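Local coordinates for putative sugar ABC transporter (Yersinia enterocolitica subsp. enterocolitica 8081, PDB 5ULB), which probably serves as the periplasmic sugar-binding component of an ABC transporter and holds a methylthioribose-like selenosugar in the crystal, at residues Leu81-Asp86 with Ala151-Met156; Lys142-Lys147 with Lys205-Trp210; Gly266-Arg271 with Asp321-Pro326. All coordinates share one frame; numbering follows the deposited sequence.

Interaction 1: residues Leu81-Asp86 with Ala151-Met156; sequences LSQGRD and AGFPPM
A cation-pi and CH-pi contact between Arg85 and Phe153, backed by bridging water, joins two loops that face each other across the ligand cleft: one leaves strand 78-82, the other leads into helix 154-169. Arg85 lays its aliphatic part and its charge over the same ring. CD stands 4.0 Å from the centroid of the Phe153 ring, 13° off the normal, and CZ follows at 5.0 Å from that centroid. The guanidinium is not stacked flat, since its plane is turned 50° from the ring. A bend in the chain at chi3 (45°) takes the group past the peptide of Gly152, whose carbonyl carbon lies over one guanidinium face. Gln83 reaches the ring differently, with CB 4.0 Å from Phe153 CD2 at the ring edge.

In the periplasmic binding protein fold, a sugar is held between two lobes, and both sides of this contact contribute: Gln83, Pro155 and selenomethionine Met156 line the pocket for both anomers, Phe153 for the beta anomer. Ser82 OG steadies the Gln83 amide, donating to OE1 at 2.6 Å, while NE2 makes weak hydrogen bonds to O4 of either anomer of the bound selenosugar and to Asp107.

Water completes the bridge. One molecule accepts from Asp86 N and donates to Gly152 O at 2.8 Å; a second takes a bond from Arg85 NH1, also at 2.8 Å, and donates to Asp86 O and, weakly, to Gly152 O.

Interaction 2: residues Lys142-Lys147 with Lys205-Trp210; sequences KANIIK and KIDAIW
Ile146 and Ile209 meet side by side in a parallel beta pairing, where strand 143-148 runs next to strand 208-211 in the sheet of one lobe of a periplasmic binding protein. The core of the pairing is tight. Ile146 N donates to Ala208 O at 3.1 Å, and Ile146 O receives Trp210 N at 3.0 Å, so both backbone polar groups of one residue are spent on the neighbouring strand. CA-H...O contacts from Ile145, Lys147 and Ile209 fill the intervals between these bonds. On one face of the sheet Ile146 CB packs against Ile209 CG1 at 4.0 Å, with Ile206 CG2 further along. The other face carries Ile145, Ala208, Lys147 and Trp210 and is covered in part by helix 124-138. Here the Lys147 chain lies alongside the indole, CD touching its edge at CZ3, before bends at chi3 and chi4 lead the amine to Ser178 and Gln160; Trp210 NE1 is held by Ser131.

Toward the start of the strands the regular strand pairing gives out and water enters, although short bonds to Asp207 persist. The Ala208 N bond to Asn144 O is long and weak, and the same oxygen is gripped more firmly by Asp207 N, at 2.8 Å. Asp207 in turn sends its carboxylate back to the backbone of the facing strand, taking the place of a main-chain acceptor there. A water accepts from Asn144 ND2 and donates to Asp207 OD2, linking two partly exposed side chains whose flat groups are only 17° apart. That OD2 also receives Asn144 N at 2.8 Å, through its anti lone pair and almost straight, at 174°.

Interaction 3: residues Gly266-Arg271 with Asp321-Pro326; sequences GAVNLR and DDFNSP
Polar contacts centre on Arg271, which reaches from helix 262-278 to the turn formed by Asp321-Asn324. Its NH1 donates to Asp322 O at 2.9 Å; the oxygen lies in the guanidinium plane, while the donor is tilted 27° from the carbonyl plane. The chain gets there by staying extended from CG to NE (chi3 -169°). NH1 also bonds to Ser320 O, and NE forms a salt bridge with Glu44 of helix 32-48, so the loop and a second helix grip the same guanidinium.

A second polar group covers the guanidinium: Asn324 ND2 lies over the centre of one face, 3.6 Å above its plane, with the amide turned 44° against it.

Apolar contacts fall nearer the helix surface. Phe323 CB packs on Arg271 CB at 4.0 Å, and the ring edge meets Val268 CG1, 3.9 Å from CD2. An edge-to-face contact with Tyr286 ties that ring to strand 285-294.

The loop's own backbone fixes where that Asp322 carbonyl points. It makes a type II beta turn, closed by Asn324 N on Asp321 O at 3.1 Å, which leaves the carbonyl facing the arginine. With one guanidinium held by Glu44 and by two loop carbonyls, the positive charge is probably well compensated, and the C-terminal segment is fastened to the helix through its main chain as well as its side chains.

From the N terminus, the chain first meets 81-86 at the end of strand 78-82, then passes through 142-147 before 151-156 closes interaction 1. Interaction 2 has opened by then and closes only at 205-210, so the two loops cross: strand 143-148 leads into helix 154-169, and the same run of chain serves both. Interaction 3 follows in series, from helix 262-278 to the loop before helix 327-335. Interaction 2 joins neighbouring strands within one lobe, interaction 1 spans the cleft to the other, and interaction 3 fastens the C-terminal loop to a helix, with its centre about 39 Å from that of interaction 2.

Interaction 1: residues Leu81-Asp86 with Ala151-Met156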
loop_
_atom_site.group_PDB
_atom_site.type_symbol
_atom_site.label_atom_id
_atom_site.label_comp_id
_atom_site.label_asym_id
_atom_site.label_seq_id
_atom_site.Cartn_x
_atom_site.Cartn_y
_atom_site.Cartn_z
ATOM N N LEU A 81 -5.754 1.572 11.400
ATOM C CA LEU A 81 -6.204 2.485 10.385
ATOM C C LEU A 81 -5.289 2.481 9.206
ATOM O O LEU A 81 -4.076 2.330 9.364
ATOM C CB LEU A 81 -6.302 3.901 10.913
ATOM C CG LEU A 81 -7.115 4.175 12.199
ATOM C CD1 LEU A 81 -7.205 5.629 12.489
ATOM C CD2 LEU A 81 -8.488 3.499 12.048
ATOM N N SER A 82 -5.847 2.745 8.014
ATOM C CA SER A 82 -5.046 2.854 6.811
ATOM C C SER A 82 -5.580 3.998 5.964
ATOM O O SER A 82 -6.800 4.071 5.716
ATOM C CB SER A 82 -5.086 1.524 6.090
ATOM O OG SER A 82 -4.258 1.423 4.954
ATOM N N GLN A 83 -4.690 4.902 5.520
ATOM C CA GLN A 83 -5.031 6.030 4.711
ATOM C C GLN A 83 -5.962 7.038 5.369
ATOM O O GLN A 83 -6.660 7.809 4.709
ATOM C CB GLN A 83 -5.552 5.667 3.294
ATOM C CG GLN A 83 -4.457 5.065 2.325
ATOM C CD GLN A 83 -4.197 3.664 2.508
ATOM O OE1 GLN A 83 -5.062 2.947 3.017
ATOM N NE2 GLN A 83 -3.011 3.196 2.149
ATOM N N GLY A 84 -5.896 7.129 6.706
ATOM C CA GLY A 84 -6.607 8.235 7.410
ATOM C C GLY A 84 -5.992 9.563 7.065
ATOM O O GLY A 84 -4.760 9.691 7.026
ATOM N N ARG A 85 -6.834 10.552 6.791
ATOM C CA ARG A 85 -6.369 11.846 6.313
ATOM C C ARG A 85 -6.434 12.916 7.401
ATOM O O ARG A 85 -7.112 12.785 8.438
ATOM C CB ARG A 85 -7.155 12.274 5.056
ATOM C CG ARG A 85 -6.931 11.377 3.894
ATOM C CD ARG A 85 -7.702 11.793 2.610
ATOM N NE ARG A 85 -7.586 13.189 2.371
ATOM C CZ ARG A 85 -8.058 13.728 1.336
ATOM N NH1 ARG A 85 -7.899 15.053 1.169
ATOM N NH2 ARG A 85 -8.755 12.931 0.542
ATOM N N ASP A 86 -5.765 14.002 7.094
ATOM C CA ASP A 86 -6.046 15.248 7.798
ATOM C C ASP A 86 -7.407 15.771 7.362
ATOM O O ASP A 86 -7.839 15.531 6.253
ATOM C CB ASP A 86 -4.959 16.306 7.361
ATOM C CG ASP A 86 -3.628 16.192 8.167
ATOM O OD1 ASP A 86 -3.704 16.017 9.412
ATOM O OD2 ASP A 86 -2.595 16.364 7.501
ATOM N N ALA A 151 -4.218 14.007 -4.836
ATOM C CA ALA A 151 -3.794 14.789 -3.669
ATOM C C ALA A 151 -4.384 14.271 -2.382
ATOM O O ALA A 151 -5.427 13.650 -2.343
ATOM C CB ALA A 151 -4.199 16.219 -3.856
ATOM N N GLY A 152 -3.707 14.619 -1.283
ATOM C CA GLY A 152 -4.307 14.595 0.013
ATOM C C GLY A 152 -4.097 13.413 0.888
ATOM O O GLY A 152 -4.646 13.428 2.055
ATOM N N PHE A 153 -3.533 12.347 0.385
ATOM C CA PHE A 153 -3.192 11.182 1.123
ATOM C C PHE A 153 -1.727 11.255 1.521
ATOM O O PHE A 153 -0.908 11.641 0.682
ATOM C CB PHE A 153 -3.451 9.929 0.316
ATOM C CG PHE A 153 -4.910 9.639 0.069
ATOM C CD1 PHE A 153 -5.565 10.220 -1.015
ATOM C CD2 PHE A 153 -5.615 8.777 0.829
ATOM C CE1 PHE A 153 -6.917 9.990 -1.243
ATOM C CE2 PHE A 153 -6.923 8.520 0.632
ATOM C CZ PHE A 153 -7.587 9.133 -0.351
ATOM N N PRO A 154 -1.347 10.808 2.719
ATOM C CA PRO A 154 0.061 10.888 3.137
ATOM C C PRO A 154 1.102 10.301 2.139
ATOM O O PRO A 154 2.080 11.027 1.796
ATOM C CB PRO A 154 0.084 10.276 4.498
ATOM C CG PRO A 154 -1.296 10.574 5.018
ATOM C CD PRO A 154 -2.224 10.464 3.866
ATOM N N PRO A 155 0.879 9.120 1.614
ATOM C CA PRO A 155 1.862 8.607 0.666
ATOM C C PRO A 155 1.933 9.458 -0.579
ATOM O O PRO A 155 3.032 9.588 -1.189
ATOM C CB PRO A 155 1.337 7.209 0.362
ATOM C CG PRO A 155 -0.143 7.223 0.743
ATOM C CD PRO A 155 -0.124 8.068 1.916
HETATM N N MSE A 156 0.799 9.968 -1.017
HETATM C CA MSE A 156 0.758 10.776 -2.231
HETATM C C MSE A 156 1.522 12.055 -1.998
HETATM O O MSE A 156 2.248 12.535 -2.929
HETATM C CB MSE A 156 -0.665 11.037 -2.666
HETATM C CG MSE A 156 -1.375 9.777 -3.170
HETATM SE SE MSE A 156 -0.703 9.285 -4.864
HETATM C CE MSE A 156 -1.231 7.398 -4.880
HETATM O O HOH W 1 -6.448 15.839 3.424
HETATM O O HOH W 2 -3.944 13.778 4.740
#

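Interaction 2: residues Lys142-Lys147 with Lys205-Trp210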
loop_
_atom_site.group_PDB
_atom_site.type_symbol
_atom_site.label_atom_id
_atom_site.label_comp_id
_atom_site.label_asym_id
_atom_site.label_seq_id
_atom_site.Cartn_x
_atom_site.Cartn_y
_atom_site.Cartn_z
ATOM N N LYS A 142 15.188 13.407 -20.581
ATOM C CA LYS A 142 14.381 14.187 -21.547
ATOM C C LYS A 142 13.133 13.343 -21.888
ATOM O O LYS A 142 13.213 12.346 -22.611
ATOM C CB LYS A 142 15.163 14.438 -22.847
ATOM C CG LYS A 142 14.289 15.279 -23.832
ATOM C CD LYS A 142 15.161 15.575 -25.073
ATOM C CE LYS A 142 14.897 16.913 -25.727
ATOM N NZ LYS A 142 13.558 16.708 -26.296
ATOM N N ALA A 143 11.987 13.825 -21.413
ATOM C CA ALA A 143 10.734 13.081 -21.663
ATOM C C ALA A 143 9.580 13.990 -21.389
ATOM O O ALA A 143 9.570 14.769 -20.396
ATOM C CB ALA A 143 10.694 11.873 -20.724
ATOM N N ASN A 144 8.551 13.812 -22.219
ATOM C CA ASN A 144 7.187 14.386 -21.929
ATOM C C ASN A 144 6.385 13.312 -21.209
ATOM O O ASN A 144 6.257 12.216 -21.780
ATOM C CB ASN A 144 6.543 14.787 -23.251
ATOM C CG ASN A 144 7.297 15.920 -23.905
ATOM O OD1 ASN A 144 7.615 16.910 -23.208
ATOM N ND2 ASN A 144 7.625 15.770 -25.208
ATOM N N ILE A 145 5.870 13.600 -20.025
ATOM C CA ILE A 145 5.230 12.566 -19.172
ATOM C C ILE A 145 3.836 12.969 -18.794
ATOM O O ILE A 145 3.490 14.155 -18.711
ATOM C CB ILE A 145 6.086 12.214 -17.978
ATOM C CG1 ILE A 145 6.147 13.300 -16.937
ATOM C CG2 ILE A 145 7.511 11.833 -18.462
ATOM C CD1 ILE A 145 6.757 12.883 -15.662
ATOM N N ILE A 146 3.083 11.912 -18.417
ATOM C CA ILE A 146 1.852 12.098 -17.635
ATOM C C ILE A 146 2.138 11.499 -16.247
ATOM O O ILE A 146 2.709 10.436 -16.172
ATOM C CB ILE A 146 0.640 11.331 -18.314
ATOM C CG1 ILE A 146 0.507 11.680 -19.786
ATOM C CG2 ILE A 146 -0.613 11.600 -17.550
ATOM C CD1 ILE A 146 0.371 13.081 -20.092
ATOM N N LYS A 147 1.629 12.166 -15.218
ATOM C CA LYS A 147 1.678 11.653 -13.853
ATOM C C LYS A 147 0.237 11.200 -13.485
ATOM O O LYS A 147 -0.719 11.888 -13.729
ATOM C CB LYS A 147 2.139 12.793 -12.906
ATOM C CG LYS A 147 2.087 12.410 -11.422
ATOM C CD LYS A 147 2.845 13.373 -10.577
ATOM C CE LYS A 147 2.401 14.770 -10.507
ATOM N NZ LYS A 147 1.255 14.999 -9.756
ATOM N N LYS A 205 4.108 12.654 -28.880
ATOM C CA LYS A 205 4.034 13.765 -27.966
ATOM C C LYS A 205 4.087 13.375 -26.501
ATOM O O LYS A 205 4.223 14.268 -25.625
ATOM C CB LYS A 205 2.805 14.612 -28.228
ATOM C CG LYS A 205 2.646 15.168 -29.568
ATOM C CD LYS A 205 3.655 16.196 -29.846
ATOM C CE LYS A 205 3.439 16.765 -31.294
ATOM N NZ LYS A 205 4.439 17.778 -31.575
ATOM N N ILE A 206 4.003 12.074 -26.202
ATOM C CA ILE A 206 4.132 11.557 -24.825
ATOM C C ILE A 206 5.199 10.443 -24.911
ATOM O O ILE A 206 5.116 9.553 -25.735
ATOM C CB ILE A 206 2.791 10.935 -24.267
ATOM C CG1 ILE A 206 1.710 11.962 -24.267
ATOM C CG2 ILE A 206 3.044 10.366 -22.910
ATOM C CD1 ILE A 206 0.327 11.317 -24.050
ATOM N N ASP A 207 6.136 10.509 -23.966
ATOM C CA ASP A 207 7.147 9.448 -23.862
ATOM C C ASP A 207 6.880 8.392 -22.807
ATOM O O ASP A 207 7.175 7.194 -23.014
ATOM C CB ASP A 207 8.518 10.108 -23.574
ATOM C CG ASP A 207 8.935 11.052 -24.691
ATOM O OD1 ASP A 207 8.981 10.541 -25.812
ATOM O OD2 ASP A 207 9.067 12.283 -24.455
ATOM N N ALA A 208 6.327 8.817 -21.630
ATOM C CA ALA A 208 6.211 7.911 -20.544
ATOM C C ALA A 208 5.099 8.373 -19.616
ATOM O O ALA A 208 4.727 9.540 -19.600
ATOM C CB ALA A 208 7.571 7.763 -19.805
ATOM N N ILE A 209 4.671 7.416 -18.764
ATOM C CA ILE A 209 3.698 7.671 -17.709
ATOM C C ILE A 209 4.240 7.151 -16.385
ATOM O O ILE A 209 4.705 6.003 -16.333
ATOM C CB ILE A 209 2.310 7.062 -18.074
ATOM C CG1 ILE A 209 1.800 7.641 -19.354
ATOM C CG2 ILE A 209 1.349 7.165 -16.920
ATOM C CD1 ILE A 209 0.515 7.010 -19.862
ATOM N N TRP A 210 4.153 7.992 -15.357
ATOM C CA TRP A 210 4.519 7.552 -13.998
ATOM C C TRP A 210 3.262 7.380 -13.188
ATOM O O TRP A 210 2.543 8.351 -12.935
ATOM C CB TRP A 210 5.419 8.567 -13.343
ATOM C CG TRP A 210 5.879 8.230 -11.944
ATOM C CD1 TRP A 210 6.379 7.013 -11.545
ATOM C CD2 TRP A 210 5.775 9.034 -10.789
ATOM N NE1 TRP A 210 6.658 7.053 -10.211
ATOM C CE2 TRP A 210 6.290 8.272 -9.738
ATOM C CE3 TRP A 210 5.359 10.325 -10.523
ATOM C CZ2 TRP A 210 6.381 8.769 -8.416
ATOM C CZ3 TRP A 210 5.449 10.796 -9.283
ATOM C CH2 TRP A 210 5.944 10.007 -8.230
HETATM O O HOH W 3 7.306 13.210 -26.568
#

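Interaction 3: residues Gly266-Arg271 with Asp321-Pro326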
loop_
_atom_site.group_PDB
_atom_site.type_symbol
_atom_site.label_atom_id
_atom_site.label_comp_id
_atom_site.label_asym_id
_atom_site.label_seq_id
_atom_site.Cartn_x
_atom_site.Cartn_y
_atom_site.Cartn_z
ATOM N N GLY A 266 -0.137 -5.450 5.953
ATOM C CA GLY A 266 -1.243 -5.812 6.815
ATOM C C GLY A 266 -0.822 -6.669 7.949
ATOM O O GLY A 266 -1.226 -6.426 9.093
ATOM N N ALA A 267 -0.049 -7.710 7.668
ATOM C CA ALA A 267 0.390 -8.610 8.735
ATOM C C ALA A 267 1.188 -7.850 9.804
ATOM O O ALA A 267 1.000 -8.159 10.986
ATOM C CB ALA A 267 1.180 -9.717 8.137
ATOM N N VAL A 268 2.151 -7.009 9.374
ATOM C CA VAL A 268 2.954 -6.339 10.376
ATOM C C VAL A 268 2.119 -5.438 11.234
ATOM O O VAL A 268 2.415 -5.319 12.450
ATOM C CB VAL A 268 4.138 -5.685 9.661
ATOM C CG1 VAL A 268 4.779 -4.621 10.517
ATOM C CG2 VAL A 268 5.136 -6.747 9.187
ATOM N N ASN A 269 1.187 -4.690 10.646
ATOM C CA ASN A 269 0.302 -3.896 11.527
ATOM C C ASN A 269 -0.447 -4.749 12.526
ATOM O O ASN A 269 -0.596 -4.305 13.672
ATOM C CB ASN A 269 -0.621 -3.013 10.643
ATOM C CG ASN A 269 0.088 -1.738 10.183
ATOM O OD1 ASN A 269 0.019 -0.725 10.928
ATOM N ND2 ASN A 269 0.810 -1.737 9.062
ATOM N N LEU A 270 -0.880 -5.917 12.155
ATOM C CA LEU A 270 -1.505 -6.834 13.120
ATOM C C LEU A 270 -0.514 -7.224 14.191
ATOM O O LEU A 270 -0.861 -7.272 15.354
ATOM C CB LEU A 270 -2.161 -8.017 12.345
ATOM C CG LEU A 270 -3.115 -8.881 13.120
ATOM C CD1 LEU A 270 -2.434 -9.853 14.059
ATOM C CD2 LEU A 270 -4.239 -8.157 13.746
ATOM N N ARG A 271 0.702 -7.639 13.782
ATOM C CA ARG A 271 1.732 -8.027 14.758
ATOM C C ARG A 271 1.936 -6.917 15.797
ATOM O O ARG A 271 2.090 -7.162 17.003
ATOM C CB ARG A 271 3.074 -8.324 14.068
ATOM C CG ARG A 271 3.054 -9.489 13.158
ATOM C CD ARG A 271 4.452 -9.659 12.540
ATOM N NE ARG A 271 4.433 -10.614 11.446
ATOM C CZ ARG A 271 5.462 -10.850 10.635
ATOM N NH1 ARG A 271 6.583 -10.211 10.791
ATOM N NH2 ARG A 271 5.368 -11.733 9.689
ATOM N N ASP A 321 10.941 -10.759 9.655
ATOM C CA ASP A 321 10.860 -11.248 11.020
ATOM C C ASP A 321 10.516 -10.138 11.971
ATOM O O ASP A 321 10.393 -10.415 13.210
ATOM C CB ASP A 321 12.145 -12.004 11.471
ATOM C CG ASP A 321 11.844 -13.098 12.577
ATOM O OD1 ASP A 321 12.637 -13.247 13.543
ATOM O OD2 ASP A 321 10.835 -13.846 12.497
ATOM N N ASP A 322 10.379 -8.897 11.510
ATOM C CA ASP A 322 10.121 -7.791 12.404
ATOM C C ASP A 322 8.798 -7.970 13.156
ATOM O O ASP A 322 7.729 -8.306 12.590
ATOM C CB ASP A 322 10.146 -6.457 11.677
ATOM C CG ASP A 322 11.533 -6.066 11.143
ATOM O OD1 ASP A 322 12.516 -6.652 11.628
ATOM O OD2 ASP A 322 11.583 -5.245 10.237
ATOM N N PHE A 323 8.888 -7.829 14.468
ATOM C CA PHE A 323 7.758 -7.969 15.348
ATOM C C PHE A 323 7.129 -9.358 15.485
ATOM O O PHE A 323 6.032 -9.484 16.009
ATOM C CB PHE A 323 6.655 -6.874 15.104
ATOM C CG PHE A 323 7.237 -5.529 14.794
ATOM C CD1 PHE A 323 7.904 -4.877 15.810
ATOM C CD2 PHE A 323 7.163 -4.932 13.569
ATOM C CE1 PHE A 323 8.517 -3.650 15.610
ATOM C CE2 PHE A 323 7.750 -3.701 13.338
ATOM C CZ PHE A 323 8.471 -3.060 14.354
ATOM N N ASN A 324 7.909 -10.364 15.095
ATOM C CA ASN A 324 7.465 -11.750 15.181
ATOM C C ASN A 324 7.806 -12.336 16.542
ATOM O O ASN A 324 8.786 -13.009 16.703
ATOM C CB ASN A 324 8.069 -12.579 14.060
ATOM C CG ASN A 324 7.160 -13.577 13.552
ATOM O OD1 ASN A 324 7.575 -14.679 13.317
ATOM N ND2 ASN A 324 5.917 -13.228 13.396
ATOM N N SER A 325 6.996 -12.093 17.566
ATOM C CA SER A 325 7.256 -12.596 18.859
ATOM C C SER A 325 7.200 -14.136 18.898
ATOM O O SER A 325 6.416 -14.767 18.155
ATOM C CB SER A 325 6.176 -12.041 19.804
ATOM O OG SER A 325 6.280 -10.656 19.954
ATOM N N PRO A 326 8.016 -14.738 19.780
ATOM C CA PRO A 326 8.036 -16.184 19.799
ATOM C C PRO A 326 6.736 -16.849 20.194
ATOM O O PRO A 326 6.423 -17.955 19.774
ATOM C CB PRO A 326 9.090 -16.529 20.817
ATOM C CG PRO A 326 9.671 -15.259 21.284
ATOM C CD PRO A 326 9.082 -14.152 20.609
#